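Local structure of drebrin (Homo sapiens, 5Y1Z) at residues D30-Y36 with K64-C70. The protein probably binds actin through a domain of the ADF/cofilin family. Residues are numbered along the deposited sequence; the frame is centred on the assembly and turned at random.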
ATOM      1  N   ASP A  30      19.430 -22.077  -2.199  1.00 54.28           N
ATOM      2  CA  ASP A  30      18.481 -21.794  -3.261  1.00 51.09           C
ATOM      3  C   ASP A  30      17.086 -21.554  -2.711  1.00 48.28           C
ATOM      4  O   ASP A  30      16.129 -21.489  -3.497  1.00 47.06           O
ATOM      5  CB  ASP A  30      18.449 -22.922  -4.307  1.00 52.30           C
ATOM      6  CG  ASP A  30      18.067 -24.287  -3.724  1.00 54.62           C
ATOM      7  OD1 ASP A  30      17.848 -24.412  -2.503  1.00 53.30           O
ATOM      8  OD2 ASP A  30      17.994 -25.254  -4.514  1.00 58.55           O
ATOM      9  N   TRP A  31      16.939 -21.398  -1.395  1.00 43.45           N
ATOM     10  CA  TRP A  31      15.642 -20.956  -0.917  1.00 44.05           C
ATOM     11  C   TRP A  31      15.806 -20.108   0.331  1.00 44.92           C
ATOM     12  O   TRP A  31      16.763 -20.267   1.097  1.00 45.73           O
ATOM     13  CB  TRP A  31      14.687 -22.127  -0.638  1.00 41.87           C
ATOM     14  CG  TRP A  31      15.100 -23.038   0.486  1.00 39.32           C
ATOM     15  CD1 TRP A  31      15.782 -24.210   0.372  1.00 41.11           C
ATOM     16  CD2 TRP A  31      14.837 -22.862   1.883  1.00 38.85           C
ATOM     17  NE1 TRP A  31      15.978 -24.775   1.615  1.00 42.00           N
ATOM     18  CE2 TRP A  31      15.406 -23.970   2.561  1.00 40.27           C
ATOM     19  CE3 TRP A  31      14.189 -21.871   2.631  1.00 39.89           C
ATOM     20  CZ2 TRP A  31      15.337 -24.124   3.946  1.00 39.50           C
ATOM     21  CZ3 TRP A  31      14.121 -22.020   4.016  1.00 41.86           C
ATOM     22  CH2 TRP A  31      14.694 -23.146   4.658  1.00 41.86           C
ATOM     23  N   ALA A  32      14.854 -19.189   0.501  1.00 41.63           N
ATOM     24  CA  ALA A  32      14.720 -18.369   1.691  1.00 40.14           C
ATOM     25  C   ALA A  32      13.243 -18.344   2.080  1.00 41.04           C
ATOM     26  O   ALA A  32      12.359 -18.473   1.233  1.00 40.97           O
ATOM     27  CB  ALA A  32      15.296 -16.958   1.472  1.00 37.64           C
ATOM     28  N   LEU A  33      12.983 -18.265   3.382  1.00 41.36           N
ATOM     29  CA  LEU A  33      11.637 -18.359   3.931  1.00 38.80           C
ATOM     30  C   LEU A  33      11.435 -17.193   4.887  1.00 39.05           C
ATOM     31  O   LEU A  33      12.149 -17.083   5.902  1.00 41.25           O
ATOM     32  CB  LEU A  33      11.443 -19.699   4.662  1.00 38.74           C
ATOM     33  CG  LEU A  33      10.110 -19.865   5.366  1.00 35.19           C
ATOM     34  CD1 LEU A  33       9.004 -19.880   4.314  1.00 31.76           C
ATOM     35  CD2 LEU A  33      10.135 -21.139   6.196  1.00 33.35           C
ATOM     36  N   TYR A  34      10.420 -16.378   4.607  1.00 38.32           N
ATOM     37  CA  TYR A  34      10.065 -15.204   5.407  1.00 41.54           C
ATOM     38  C   TYR A  34       8.675 -15.333   6.027  1.00 43.89           C
ATOM     39  O   TYR A  34       7.836 -16.113   5.573  1.00 45.25           O
ATOM     40  CB  TYR A  34      10.106 -13.918   4.565  1.00 41.25           C
ATOM     41  CG  TYR A  34      11.335 -13.755   3.701  1.00 42.17           C
ATOM     42  CD1 TYR A  34      12.471 -13.136   4.215  1.00 42.81           C
ATOM     43  CD2 TYR A  34      11.367 -14.199   2.380  1.00 40.83           C
ATOM     44  CE1 TYR A  34      13.600 -12.962   3.462  1.00 42.60           C
ATOM     45  CE2 TYR A  34      12.517 -14.026   1.606  1.00 41.23           C
ATOM     46  CZ  TYR A  34      13.628 -13.401   2.165  1.00 42.29           C
ATOM     47  OH  TYR A  34      14.790 -13.203   1.460  1.00 43.47           O
ATOM     48  N   THR A  35       8.442 -14.569   7.091  1.00 43.04           N
ATOM     49  CA  THR A  35       7.174 -14.624   7.816  1.00 44.32           C
ATOM     50  C   THR A  35       7.009 -13.324   8.595  1.00 45.47           C
ATOM     51  O   THR A  35       7.933 -12.510   8.684  1.00 45.42           O
ATOM     52  CB  THR A  35       7.090 -15.843   8.745  1.00 44.25           C
ATOM     53  OG1 THR A  35       5.759 -15.955   9.273  1.00 42.89           O
ATOM     54  CG2 THR A  35       8.088 -15.721   9.895  1.00 41.89           C
ATOM     55  N   TYR A  36       5.836 -13.148   9.195  1.00 44.17           N
ATOM     56  CA  TYR A  36       5.624 -11.939   9.980  1.00 47.34           C
ATOM     57  C   TYR A  36       6.137 -12.091  11.407  1.00 49.32           C
ATOM     58  O   TYR A  36       6.106 -13.176  11.992  1.00 47.39           O
ATOM     59  CB  TYR A  36       4.140 -11.556  10.002  1.00 44.94           C
ATOM     60  CG  TYR A  36       3.548 -11.334   8.630  1.00 42.56           C
ATOM     61  CD1 TYR A  36       3.035 -12.381   7.889  1.00 35.46           C
ATOM     62  CD2 TYR A  36       3.513 -10.059   8.066  1.00 46.75           C
ATOM     63  CE1 TYR A  36       2.514 -12.176   6.630  1.00 33.48           C
ATOM     64  CE2 TYR A  36       2.976  -9.850   6.797  1.00 42.47           C
ATOM     65  CZ  TYR A  36       2.493 -10.915   6.092  1.00 37.93           C
ATOM     66  OH  TYR A  36       1.963 -10.683   4.849  1.00 42.02           O
ATOM     67  N   LYS A  64       0.995 -19.988  10.652  1.00 39.88           N
ATOM     68  CA  LYS A  64       1.592 -18.764  10.141  1.00 41.34           C
ATOM     69  C   LYS A  64       1.332 -18.565   8.654  1.00 40.38           C
ATOM     70  O   LYS A  64       1.170 -19.517   7.892  1.00 39.39           O
ATOM     71  CB  LYS A  64       3.113 -18.726  10.402  1.00 44.19           C
ATOM     72  CG  LYS A  64       3.460 -18.674  11.895  1.00 49.47           C
ATOM     73  CD  LYS A  64       4.824 -18.044  12.149  1.00 56.09           C
ATOM     74  CE  LYS A  64       4.694 -16.669  12.814  1.00 65.03           C
ATOM     75  NZ  LYS A  64       4.212 -15.536  11.885  1.00 66.53           N
ATOM     76  N   VAL A  65       1.273 -17.298   8.269  1.00 40.30           N
ATOM     77  CA  VAL A  65       1.421 -16.864   6.887  1.00 35.68           C
ATOM     78  C   VAL A  65       2.906 -16.687   6.609  1.00 37.84           C
ATOM     79  O   VAL A  65       3.608 -16.008   7.361  1.00 40.35           O
ATOM     80  CB  VAL A  65       0.652 -15.554   6.654  1.00 35.62           C
ATOM     81  CG1 VAL A  65       0.877 -15.051   5.252  1.00 36.47           C
ATOM     82  CG2 VAL A  65      -0.835 -15.769   6.925  1.00 34.58           C
ATOM     83  N   MET A  66       3.408 -17.332   5.560  1.00 42.49           N
ATOM     84  CA  MET A  66       4.833 -17.271   5.238  1.00 43.08           C
ATOM     85  C   MET A  66       5.021 -17.137   3.724  1.00 43.12           C
ATOM     86  O   MET A  66       4.135 -17.481   2.929  1.00 47.18           O
ATOM     87  CB  MET A  66       5.582 -18.502   5.785  1.00 42.52           C
ATOM     88  CG  MET A  66       5.296 -18.810   7.255  1.00 43.17           C
ATOM     89  SD  MET A  66       6.305 -20.122   8.025  1.00 48.48           S
ATOM     90  CE  MET A  66       6.791 -20.998   6.622  1.00 50.40           C
ATOM     91  N   TYR A  67       6.192 -16.639   3.323  1.00 38.52           N
ATOM     92  CA  TYR A  67       6.523 -16.433   1.914  1.00 38.42           C
ATOM     93  C   TYR A  67       7.825 -17.154   1.597  1.00 42.15           C
ATOM     94  O   TYR A  67       8.864 -16.863   2.200  1.00 47.41           O
ATOM     95  CB  TYR A  67       6.615 -14.933   1.582  1.00 34.95           C
ATOM     96  CG  TYR A  67       5.336 -14.204   1.909  1.00 37.22           C
ATOM     97  CD1 TYR A  67       4.198 -14.393   1.127  1.00 39.08           C
ATOM     98  CD2 TYR A  67       5.241 -13.371   3.018  1.00 38.35           C
ATOM     99  CE1 TYR A  67       3.008 -13.766   1.420  1.00 40.63           C
ATOM    100  CE2 TYR A  67       4.043 -12.730   3.325  1.00 39.93           C
ATOM    101  CZ  TYR A  67       2.928 -12.934   2.520  1.00 42.18           C
ATOM    102  OH  TYR A  67       1.716 -12.317   2.801  1.00 44.42           O
ATOM    103  N   GLY A  68       7.769 -18.092   0.651  1.00 42.15           N
ATOM    104  CA  GLY A  68       8.941 -18.872   0.292  1.00 43.50           C
ATOM    105  C   GLY A  68       9.526 -18.478  -1.045  1.00 46.31           C
ATOM    106  O   GLY A  68       8.835 -18.483  -2.059  1.00 48.89           O
ATOM    107  N   PHE A  69      10.779 -18.080  -1.070  1.00 43.96           N
ATOM    108  CA  PHE A  69      11.403 -17.610  -2.295  1.00 44.86           C
ATOM    109  C   PHE A  69      12.449 -18.647  -2.657  1.00 45.47           C
ATOM    110  O   PHE A  69      13.494 -18.747  -1.999  1.00 44.89           O
ATOM    111  CB  PHE A  69      12.013 -16.222  -2.123  1.00 45.57           C
ATOM    112  CG  PHE A  69      12.608 -15.659  -3.384  1.00 49.40           C
ATOM    113  CD1 PHE A  69      11.818 -15.017  -4.318  1.00 50.93           C
ATOM    114  CD2 PHE A  69      13.973 -15.772  -3.641  1.00 50.16           C
ATOM    115  CE1 PHE A  69      12.394 -14.480  -5.485  1.00 52.39           C
ATOM    116  CE2 PHE A  69      14.536 -15.248  -4.798  1.00 49.79           C
ATOM    117  CZ  PHE A  69      13.752 -14.610  -5.717  1.00 50.09           C
ATOM    118  N   CYS A  70      12.158 -19.416  -3.696  1.00 44.76           N
ATOM    119  CA  CYS A  70      13.000 -20.525  -4.089  1.00 46.99           C
ATOM    120  C   CYS A  70      13.447 -20.376  -5.541  1.00 50.44           C
ATOM    121  O   CYS A  70      12.631 -20.118  -6.437  1.00 53.04           O
ATOM    122  CB  CYS A  70      12.252 -21.832  -3.875  1.00 50.77           C
ATOM    123  SG  CYS A  70      13.235 -23.288  -4.227  1.00 61.47           S
TER
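The rings of Tyr-36 and Tyr-67 meet obliquely, their planes at 69°, with the CZ end of Tyr-36 in the plane of the Tyr-67 ring at its edge. They belong to two antiparallel neighbours, 31-36 and 65-70, in the central mixed sheet of the ADF-homology fold. Val-65 CG1 in turn lies at the edge of the Tyr-36 ring, 3.6 Å from CE1, and Arg-96 adds a cation-pi contact to that ring. The Tyr-34 ring receives Phe-69 CB near its plane, while Phe-111 stacks on it and its hydroxyl bonds to Leu-15 O. Ala-32 and Phe-69, then Tyr-34 and Tyr-67, form hydrogen-bonded pairs, each joined by two backbone bonds. On the face bearing Leu-33 and Met-66, Met-66 CE reaches both leucine methyls, and both side chains touch Phe-60. Thr-35 OG1, placed anti to the backbone N (chi1 -171°), donates to Val-65 O at 2.9 Å and accepts from Lys-64 NZ at 3.1 Å. Bends at chi3 and chi4 carry that ammonium on to Tyr-36 O, 3.0 Å from NZ. With an alanine here instead of Lys-64, Thr-35 OG1 and Tyr-36 O would probably lose the donor they share. Tyr-36 OH and Tyr-67 OH share a hydrogen bond of 2.6 Å, and Tyr-36 OH also bonds to His-103 ND1.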